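Local coordinates for protein cyanoglobin (Synechocystis sp., PDB 1S69) that binds heme and forms a very stable complex with oxygen, as a monomeric truncated hemoglobin whose 2-on-2 helical fold is caught here with cyanide on the iron, at residues V25-I31 with A86-D90; L4-L8 with L104-V108. All blocks are in the same frame, centred on the assembly; numbering follows the deposited sequence.

Interaction 1: V25-I31 with A86-D90. With HEM (protoporphyrin IX containing Fe), chain D.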
ATOM      1  N   VAL A  25      -7.035  -4.535   6.032  1.00 22.50           N
ATOM      2  CA  VAL A  25      -6.950  -3.208   6.662  1.00 22.95           C
ATOM      3  C   VAL A  25      -8.248  -2.822   7.410  1.00 22.56           C
ATOM      4  O   VAL A  25      -8.196  -2.296   8.516  1.00 21.64           O
ATOM      5  CB  VAL A  25      -6.606  -2.127   5.604  1.00 21.76           C
ATOM      6  CG1 VAL A  25      -6.907  -0.674   6.152  1.00 21.58           C
ATOM      7  CG2 VAL A  25      -5.139  -2.299   5.147  1.00 22.96           C
ATOM      8  N   LEU A  26      -9.412  -3.063   6.794  1.00 22.77           N
ATOM      9  CA  LEU A  26     -10.678  -2.641   7.428  1.00 24.76           C
ATOM     10  C   LEU A  26     -11.073  -3.496   8.649  1.00 23.89           C
ATOM     11  O   LEU A  26     -11.925  -3.116   9.452  1.00 24.79           O
ATOM     12  CB  LEU A  26     -11.811  -2.550   6.407  1.00 24.67           C
ATOM     13  CG  LEU A  26     -12.195  -1.224   5.714  1.00 30.71           C
ATOM     14  CD1 LEU A  26     -11.206  -0.061   5.602  1.00 33.41           C
ATOM     15  CD2 LEU A  26     -12.821  -1.535   4.352  1.00 31.44           C
ATOM     16  N   GLN A  27     -10.393  -4.610   8.813  1.00 24.48           N
ATOM     17  CA  GLN A  27     -10.503  -5.428  10.019  1.00 25.16           C
ATOM     18  C   GLN A  27      -9.380  -5.216  11.004  1.00 25.98           C
ATOM     19  O   GLN A  27      -9.341  -5.882  12.029  1.00 26.45           O
ATOM     20  CB  GLN A  27     -10.657  -6.923   9.689  1.00 24.63           C
ATOM     21  CG  GLN A  27     -11.906  -7.229   8.793  1.00 26.01           C
ATOM     22  CD  GLN A  27     -13.239  -6.553   9.243  1.00 26.46           C
ATOM     23  OE1 GLN A  27     -13.582  -6.588  10.402  1.00 30.07           O
ATOM     24  NE2 GLN A  27     -13.978  -5.965   8.288  1.00 25.14           N
ATOM     25  N   ASP A  28      -8.429  -4.355  10.674  1.00 24.70           N
ATOM     26  CA  ASP A  28      -7.268  -4.106  11.518  1.00 24.76           C
ATOM     27  C   ASP A  28      -7.615  -2.915  12.438  1.00 24.84           C
ATOM     28  O   ASP A  28      -7.635  -1.764  12.019  1.00 23.31           O
ATOM     29  CB  ASP A  28      -6.063  -3.791  10.598  1.00 23.58           C
ATOM     30  CG  ASP A  28      -4.778  -3.686  11.336  1.00 24.04           C
ATOM     31  OD1 ASP A  28      -4.837  -3.440  12.568  1.00 21.76           O
ATOM     32  OD2 ASP A  28      -3.662  -3.713  10.770  1.00 26.67           O
ATOM     33  N   ASP A  29      -7.911  -3.220  13.697  1.00 25.12           N
ATOM     34  CA  ASP A  29      -8.245  -2.191  14.699  1.00 26.56           C
ATOM     35  C   ASP A  29      -7.188  -1.096  14.900  1.00 25.03           C
ATOM     36  O   ASP A  29      -7.506  -0.001  15.380  1.00 25.41           O
ATOM     37  CB  ASP A  29      -8.481  -2.880  16.008  1.00 26.93           C
ATOM     38  CG  ASP A  29      -9.856  -3.487  16.078  1.00 34.46           C
ATOM     39  OD1 ASP A  29     -10.692  -3.422  15.093  1.00 33.54           O
ATOM     40  OD2 ASP A  29     -10.177  -4.063  17.121  1.00 40.20           O
ATOM     41  N   ARG A  30      -5.954  -1.376  14.508  1.00 24.43           N
ATOM     42  CA  ARG A  30      -4.884  -0.346  14.604  1.00 23.40           C
ATOM     43  C   ARG A  30      -5.101   0.822  13.629  1.00 23.08           C
ATOM     44  O   ARG A  30      -4.679   1.959  13.882  1.00 22.59           O
ATOM     45  CB  ARG A  30      -3.573  -0.997  14.324  1.00 22.11           C
ATOM     46  CG  ARG A  30      -3.234  -2.098  15.344  1.00 24.68           C
ATOM     47  CD  ARG A  30      -1.958  -2.846  14.993  1.00 26.03           C
ATOM     48  NE  ARG A  30      -2.102  -3.567  13.704  1.00 27.64           N
ATOM     49  CZ  ARG A  30      -1.159  -4.317  13.158  1.00 25.33           C
ATOM     50  NH1 ARG A  30       0.005  -4.420  13.749  1.00 26.57           N
ATOM     51  NH2 ARG A  30      -1.350  -4.885  11.979  1.00 24.48           N
ATOM     52  N   ILE A  31      -5.787   0.535  12.525  1.00 22.36           N
ATOM     53  CA  ILE A  31      -5.819   1.510  11.400  1.00 21.26           C
ATOM     54  C   ILE A  31      -7.106   1.679  10.662  1.00 20.87           C
ATOM     55  O   ILE A  31      -7.229   2.592   9.854  1.00 19.90           O
ATOM     56  CB  ILE A  31      -4.674   1.183  10.355  1.00 22.77           C
ATOM     57  CG1 ILE A  31      -4.812  -0.244   9.818  1.00 19.80           C
ATOM     58  CG2 ILE A  31      -3.270   1.492  10.983  1.00 19.96           C
ATOM     59  CD1 ILE A  31      -3.860  -0.598   8.621  1.00 23.41           C
ATOM     60  N   ALA A  86       1.796  -1.104  10.632  1.00 23.84           N
ATOM     61  CA  ALA A  86       0.566  -1.906  10.461  1.00 23.76           C
ATOM     62  C   ALA A  86       0.173  -2.086   8.967  1.00 23.23           C
ATOM     63  O   ALA A  86      -0.222  -3.178   8.543  1.00 20.81           O
ATOM     64  CB  ALA A  86      -0.636  -1.308  11.265  1.00 23.36           C
ATOM     65  N   VAL A  87       0.300  -1.004   8.194  1.00 22.47           N
ATOM     66  CA  VAL A  87      -0.031  -1.048   6.776  1.00 22.42           C
ATOM     67  C   VAL A  87       0.950  -1.988   6.052  1.00 22.13           C
ATOM     68  O   VAL A  87       0.520  -2.816   5.265  1.00 21.38           O
ATOM     69  CB  VAL A  87      -0.064   0.378   6.175  1.00 22.94           C
ATOM     70  CG1 VAL A  87       0.225   0.371   4.654  1.00 21.51           C
ATOM     71  CG2 VAL A  87      -1.423   0.992   6.459  1.00 22.45           C
ATOM     72  N   ALA A  88       2.239  -1.857   6.333  1.00 23.05           N
ATOM     73  CA  ALA A  88       3.264  -2.675   5.654  1.00 24.61           C
ATOM     74  C   ALA A  88       3.063  -4.113   6.020  1.00 25.72           C
ATOM     75  O   ALA A  88       3.125  -4.979   5.191  1.00 26.00           O
ATOM     76  CB  ALA A  88       4.693  -2.253   6.046  1.00 25.03           C
ATOM     77  N   GLU A  89       2.802  -4.357   7.288  1.00 26.09           N
ATOM     78  CA  GLU A  89       2.572  -5.696   7.783  1.00 27.38           C
ATOM     79  C   GLU A  89       1.320  -6.342   7.166  1.00 27.00           C
ATOM     80  O   GLU A  89       1.359  -7.532   6.794  1.00 27.28           O
ATOM     81  CB  GLU A  89       2.482  -5.603   9.294  1.00 28.93           C
ATOM     82  CG  GLU A  89       2.208  -6.869  10.076  1.00 34.21           C
ATOM     83  CD  GLU A  89       1.834  -6.512  11.513  1.00 40.64           C
ATOM     84  OE1 GLU A  89       2.297  -5.465  12.036  1.00 42.60           O
ATOM     85  OE2 GLU A  89       1.017  -7.244  12.091  1.00 41.54           O
ATOM     86  N   ASP A  90       0.247  -5.570   7.003  1.00 24.77           N
ATOM     87  CA  ASP A  90      -0.989  -6.043   6.404  1.00 24.17           C
ATOM     88  C   ASP A  90      -0.770  -6.357   4.921  1.00 24.27           C
ATOM     89  O   ASP A  90      -1.354  -7.302   4.374  1.00 25.08           O
ATOM     90  CB  ASP A  90      -2.099  -4.973   6.511  1.00 23.99           C
ATOM     91  CG  ASP A  90      -2.699  -4.890   7.908  1.00 26.03           C
ATOM     92  OD1 ASP A  90      -2.313  -5.716   8.766  1.00 23.89           O
ATOM     93  OD2 ASP A  90      -3.496  -3.984   8.244  1.00 22.33           O
TER
HETATM   94  CHA HEM D 125      -4.473   7.438   0.309  1.00 21.43           C
HETATM   95  CHB HEM D 125      -0.606   4.730  -0.955  1.00 20.52           C
HETATM   96  CHC HEM D 125       0.596   4.340   3.727  1.00 21.01           C
HETATM   97  CHD HEM D 125      -3.958   5.701   4.805  1.00 21.22           C
HETATM   98  C1A HEM D 125      -3.480   6.785  -0.434  1.00 22.85           C
HETATM   99  C2A HEM D 125      -3.395   6.757  -1.881  1.00 19.14           C
HETATM  100  C3A HEM D 125      -2.366   5.991  -2.228  1.00 18.76           C
HETATM  101  C4A HEM D 125      -1.743   5.504  -1.034  1.00 20.03           C
HETATM  102  CMA HEM D 125      -1.936   5.659  -3.686  1.00 18.95           C
HETATM  103  CAA HEM D 125      -4.408   7.489  -2.795  1.00 23.85           C
HETATM  104  CBA HEM D 125      -3.652   8.745  -3.263  1.00 27.05           C
HETATM  105  CGA HEM D 125      -4.296   9.575  -4.367  1.00 30.61           C
HETATM  106  O1A HEM D 125      -5.200  10.294  -3.960  1.00 25.77           O
HETATM  107  O2A HEM D 125      -3.908   9.565  -5.602  1.00 29.32           O
HETATM  108  C1B HEM D 125       0.061   4.446   0.218  1.00 20.82           C
HETATM  109  C2B HEM D 125       1.286   3.725   0.260  1.00 18.68           C
HETATM  110  C3B HEM D 125       1.664   3.629   1.566  1.00 20.62           C
HETATM  111  C4B HEM D 125       0.622   4.268   2.352  1.00 17.55           C
HETATM  112  CMB HEM D 125       2.030   3.209  -1.021  1.00 18.78           C
HETATM  113  CAB HEM D 125       2.886   2.905   2.267  1.00 23.31           C
HETATM  114  CBB HEM D 125       3.340   1.645   1.974  1.00 19.72           C
HETATM  115  C1C HEM D 125      -0.562   4.681   4.437  1.00 19.66           C
HETATM  116  C2C HEM D 125      -0.724   4.525   5.862  1.00 17.63           C
HETATM  117  C3C HEM D 125      -2.006   4.869   6.123  1.00 20.29           C
HETATM  118  C4C HEM D 125      -2.669   5.248   4.904  1.00 20.21           C
HETATM  119  CMC HEM D 125       0.447   4.043   6.802  1.00 18.81           C
HETATM  120  CAC HEM D 125      -2.805   4.894   7.441  1.00 22.27           C
HETATM  121  CBC HEM D 125      -2.777   3.825   8.225  1.00 20.80           C
HETATM  122  C1D HEM D 125      -4.506   6.306   3.715  1.00 22.23           C
HETATM  123  C2D HEM D 125      -5.771   6.958   3.695  1.00 22.32           C
HETATM  124  C3D HEM D 125      -5.884   7.505   2.311  1.00 24.15           C
HETATM  125  C4D HEM D 125      -4.701   7.158   1.619  1.00 21.07           C
HETATM  126  CMD HEM D 125      -6.804   7.089   4.815  1.00 22.31           C
HETATM  127  CAD HEM D 125      -7.039   8.278   1.707  1.00 25.65           C
HETATM  128  CBD HEM D 125      -6.703   9.684   2.211  1.00 29.40           C
HETATM  129  CGD HEM D 125      -7.928  10.540   2.161  1.00 36.42           C
HETATM  130  O1D HEM D 125      -8.201  11.091   1.104  1.00 35.69           O
HETATM  131  O2D HEM D 125      -8.633  10.692   3.166  1.00 43.42           O
HETATM  132  NA  HEM D 125      -2.476   5.979   0.030  1.00 19.71           N
HETATM  133  NB  HEM D 125      -0.354   4.757   1.520  1.00 21.19           N
HETATM  134  NC  HEM D 125      -1.757   5.122   3.907  1.00 17.65           N
HETATM  135  ND  HEM D 125      -3.876   6.464   2.479  1.00 21.09           N
HETATM  136 FE   HEM D 125      -2.138   5.592   1.983  1.00 21.44          FE
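Arg30 reaches Glu89 and Asp90 by a bend at CG-CD (chi3 -63°) that turns the guanidinium group across helix 81-98, while Asp28 holds CG anti to its own amide nitrogen (chi1 -173°) and swings its carboxylate toward Asp90. Ala86 CB lies over the centre of one guanidinium face, 3.6 Å from Arg30 CZ, and acidic groups gather round the edge. Asp28 grips that edge side-on: Arg30 NE meets the syn lone pair of Asp28 OD1 at 3.0 Å, almost straight at 169°, and NH2 bonds to OD2. Asp28 OD1 also accepts the backbone N-H of Arg30, closing an Asx turn in the turn that follows helix 10-26. Across the contact, Arg30 NH1 donates to Glu89 OE1 at 3.0 Å, the carboxylate standing steeply to the guanidinium plane, and a weak bond joins NH2 to OE2. NH2 also forms a salt bridge with Asp90 OD1 at 3.5 Å.

Beneath this polar layer, Ile31 CD1 packs against Val87 CG2 at 3.6 Å and comes slightly closer, 3.4 Å, to Asp90 OD2. Ile31 and Val87 both line the heme pocket, Ile31 CG2 touching the vinyl carbon CBC of the heme and Val87 CG2 its methyl CMC. Phe21 and Arg24 of helix 10-26 also touch Asp90.

The carboxylates of Asp28 and Asp90 come unusually close, their OD2 atoms 2.5 Å apart. A gap this short between two acid oxygens suggests that one of the pair probably holds a proton, without settling which; the arginine would offset much of the remaining negative charge.

Interaction 2: L4-L8 with L104-V108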
ATOM      1  N   LEU A   4       9.194  -6.544 -10.874  1.00 23.65           N
ATOM      2  CA  LEU A   4       8.440  -7.074  -9.739  1.00 23.71           C
ATOM      3  C   LEU A   4       6.968  -7.254 -10.102  1.00 22.39           C
ATOM      4  O   LEU A   4       6.372  -8.274  -9.804  1.00 24.55           O
ATOM      5  CB  LEU A   4       8.594  -6.131  -8.529  1.00 23.23           C
ATOM      6  CG  LEU A   4       7.938  -6.518  -7.197  1.00 23.84           C
ATOM      7  CD1 LEU A   4       8.330  -7.910  -6.783  1.00 24.24           C
ATOM      8  CD2 LEU A   4       8.383  -5.486  -6.141  1.00 23.90           C
ATOM      9  N   TYR A   5       6.384  -6.234 -10.724  1.00 23.47           N
ATOM     10  CA  TYR A   5       5.031  -6.328 -11.228  1.00 23.88           C
ATOM     11  C   TYR A   5       4.813  -7.609 -12.016  1.00 23.74           C
ATOM     12  O   TYR A   5       3.931  -8.387 -11.695  1.00 23.41           O
ATOM     13  CB  TYR A   5       4.762  -5.108 -12.093  1.00 25.08           C
ATOM     14  CG  TYR A   5       3.357  -4.996 -12.656  1.00 28.30           C
ATOM     15  CD1 TYR A   5       2.253  -4.810 -11.814  1.00 29.30           C
ATOM     16  CD2 TYR A   5       3.146  -5.061 -14.042  1.00 32.17           C
ATOM     17  CE1 TYR A   5       0.994  -4.698 -12.318  1.00 31.11           C
ATOM     18  CE2 TYR A   5       1.888  -4.915 -14.571  1.00 32.26           C
ATOM     19  CZ  TYR A   5       0.813  -4.715 -13.707  1.00 33.13           C
ATOM     20  OH  TYR A   5      -0.454  -4.569 -14.215  1.00 33.35           O
ATOM     21  N   GLU A   6       5.642  -7.842 -13.033  1.00 23.67           N
ATOM     22  CA  GLU A   6       5.552  -9.078 -13.811  1.00 24.67           C
ATOM     23  C   GLU A   6       5.736 -10.372 -12.947  1.00 23.48           C
ATOM     24  O   GLU A   6       4.968 -11.319 -13.055  1.00 22.91           O
ATOM     25  CB  GLU A   6       6.578  -9.034 -14.949  1.00 24.23           C
ATOM     26  CG  GLU A   6       6.038  -8.231 -16.093  1.00 29.96           C
ATOM     27  CD  GLU A   6       7.087  -7.685 -17.024  1.00 32.56           C
ATOM     28  OE1 GLU A   6       8.354  -7.691 -16.755  1.00 34.40           O
ATOM     29  OE2 GLU A   6       6.595  -7.205 -18.083  1.00 36.80           O
ATOM     30  N   LYS A   7       6.727 -10.378 -12.073  1.00 23.69           N
ATOM     31  CA  LYS A   7       7.007 -11.574 -11.293  1.00 25.65           C
ATOM     32  C   LYS A   7       5.868 -11.992 -10.373  1.00 25.39           C
ATOM     33  O   LYS A   7       5.661 -13.178 -10.103  1.00 24.32           O
ATOM     34  CB  LYS A   7       8.282 -11.358 -10.480  1.00 24.45           C
ATOM     35  CG  LYS A   7       9.526 -11.290 -11.342  1.00 25.62           C
ATOM     36  CD  LYS A   7      10.672 -11.021 -10.433  1.00 28.26           C
ATOM     37  CE  LYS A   7      11.944 -10.852 -11.188  1.00 32.31           C
ATOM     38  NZ  LYS A   7      12.888 -10.270 -10.232  1.00 37.62           N
ATOM     39  N   LEU A   8       5.163 -10.962  -9.872  1.00 26.38           N
ATOM     40  CA  LEU A   8       4.030 -11.135  -8.973  1.00 26.23           C
ATOM     41  C   LEU A   8       2.843 -11.675  -9.723  1.00 26.90           C
ATOM     42  O   LEU A   8       2.007 -12.305  -9.129  1.00 28.55           O
ATOM     43  CB  LEU A   8       3.673  -9.763  -8.398  1.00 27.06           C
ATOM     44  CG  LEU A   8       4.594  -9.300  -7.258  1.00 24.30           C
ATOM     45  CD1 LEU A   8       4.326  -7.806  -6.887  1.00 26.80           C
ATOM     46  CD2 LEU A   8       4.398 -10.253  -6.024  1.00 25.01           C
ATOM     47  N   LEU A 104       9.704 -12.710  -3.191  1.00 33.23           N
ATOM     48  CA  LEU A 104       8.964 -11.589  -3.794  1.00 32.63           C
ATOM     49  C   LEU A 104       8.316 -10.733  -2.693  1.00 32.98           C
ATOM     50  O   LEU A 104       8.290  -9.490  -2.766  1.00 31.55           O
ATOM     51  CB  LEU A 104       7.940 -12.077  -4.799  1.00 30.86           C
ATOM     52  CG  LEU A 104       8.498 -12.713  -6.094  1.00 30.09           C
ATOM     53  CD1 LEU A 104       7.366 -12.935  -7.139  1.00 28.08           C
ATOM     54  CD2 LEU A 104       9.636 -11.953  -6.705  1.00 29.14           C
ATOM     55  N   ILE A 105       7.834 -11.413  -1.655  1.00 33.37           N
ATOM     56  CA  ILE A 105       7.324 -10.718  -0.480  1.00 34.25           C
ATOM     57  C   ILE A 105       8.383  -9.782   0.040  1.00 33.14           C
ATOM     58  O   ILE A 105       8.083  -8.632   0.290  1.00 33.83           O
ATOM     59  CB  ILE A 105       6.738 -11.680   0.620  1.00 34.44           C
ATOM     60  CG1 ILE A 105       5.494 -12.377   0.069  1.00 33.93           C
ATOM     61  CG2 ILE A 105       6.324 -10.868   1.879  1.00 34.46           C
ATOM     62  CD1 ILE A 105       4.904 -13.400   0.979  1.00 33.82           C
ATOM     63  N   ALA A 106       9.612 -10.260   0.178  1.00 32.97           N
ATOM     64  CA  ALA A 106      10.769  -9.412   0.520  1.00 32.33           C
ATOM     65  C   ALA A 106      11.046  -8.163  -0.384  1.00 32.42           C
ATOM     66  O   ALA A 106      11.415  -7.077   0.143  1.00 31.49           O
ATOM     67  CB  ALA A 106      11.984 -10.234   0.536  1.00 33.05           C
ATOM     68  N   GLU A 107      10.954  -8.319  -1.717  1.00 30.65           N
ATOM     69  CA  GLU A 107      11.104  -7.180  -2.646  1.00 30.45           C
ATOM     70  C   GLU A 107       9.996  -6.132  -2.402  1.00 28.79           C
ATOM     71  O   GLU A 107      10.259  -4.933  -2.409  1.00 28.09           O
ATOM     72  CB  GLU A 107      10.982  -7.617  -4.102  1.00 30.31           C
ATOM     73  CG  GLU A 107      12.200  -8.340  -4.576  1.00 36.06           C
ATOM     74  CD  GLU A 107      12.186  -8.582  -6.058  1.00 40.10           C
ATOM     75  OE1 GLU A 107      11.816  -7.656  -6.825  1.00 43.04           O
ATOM     76  OE2 GLU A 107      12.533  -9.715  -6.438  1.00 42.75           O
ATOM     77  N   VAL A 108       8.784  -6.608  -2.186  1.00 26.84           N
ATOM     78  CA  VAL A 108       7.687  -5.718  -1.842  1.00 27.94           C
ATOM     79  C   VAL A 108       7.946  -4.983  -0.506  1.00 27.39           C
ATOM     80  O   VAL A 108       7.691  -3.780  -0.426  1.00 27.04           O
ATOM     81  CB  VAL A 108       6.347  -6.445  -1.783  1.00 27.00           C
ATOM     82  CG1 VAL A 108       5.195  -5.463  -1.237  1.00 28.91           C
ATOM     83  CG2 VAL A 108       5.960  -6.949  -3.162  1.00 28.40           C
TER
HETATM   84  O   HOH W   1      11.923  -7.843  -9.334  1.00 36.37           O
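Leu104 and Val108, one turn apart on helix 102-113, face Leu4 and Leu8 of the short helix 4-8, and these four side chains form the apolar centre. Val108 CG2 rests against both leucines of the N-terminal helix, 4.1 Å from Leu4 CD2 and 4.2 Å from Leu8 CD1. Leu8 and Leu104 overlap flank to flank, pointing opposite ways, which sets Leu8 CD2 beside Leu104 CD1. Leu104 CD1 also presses on the backbone of helix 4-8, 3.4 Å from Lys7 O. The segments run roughly antiparallel, at 145°, with their axes 10.8 Å apart, a separation bridged by branched side chains. Phe55 adds to the apolar packing by touching both Leu4 and Leu8, while helix 81-98 backs Val108 through Leu91, Leu92 and Leu95.

Farther out, Leu4 carries CG anti to its amide nitrogen (chi1 -177°), which extends CD1 past the aliphatic part of Glu107 to within 3.8 Å of its CB. Lys7 lays its methylenes across Leu104, with Lys7 CD 4.0 Å from Leu104 CD2, before its extended chain carries the amine to the rim. There a water accepts from Lys7 NZ at 2.8 Å and donates to Glu107 OE1 over a distance so short that its exact length is doubtful, while the direct salt bridge from NZ to OE2 is long.

The union of helix 4-8 with helix 102-113 is thus mainly apolar, its centre made by Leu4, Leu8, Leu104 and Val108, while the charges of Lys7 and Glu107 meet at the rim through one water and a long salt bridge.

In the fold
Both contacts pin early parts of the chain onto its second half: interaction 1 sets the last part of helix 10-26 and the following turn against helix 81-98, and interaction 2 sets helix 4-8 against helix 102-113, the next helix after 81-98. Their centres lie 21 Å apart and their nearest atoms about 7 Å, without touching. Helix 81-98 connects them physically, since it carries Val87 of interaction 1 and packs on Val108 of interaction 2. Only interaction 1 borders the heme, where the Val87 side chain is about 5 Å from the cyanide and about 8 Å from that of proximal His70; the side chain of Val108 stands about 8 Å from the heme.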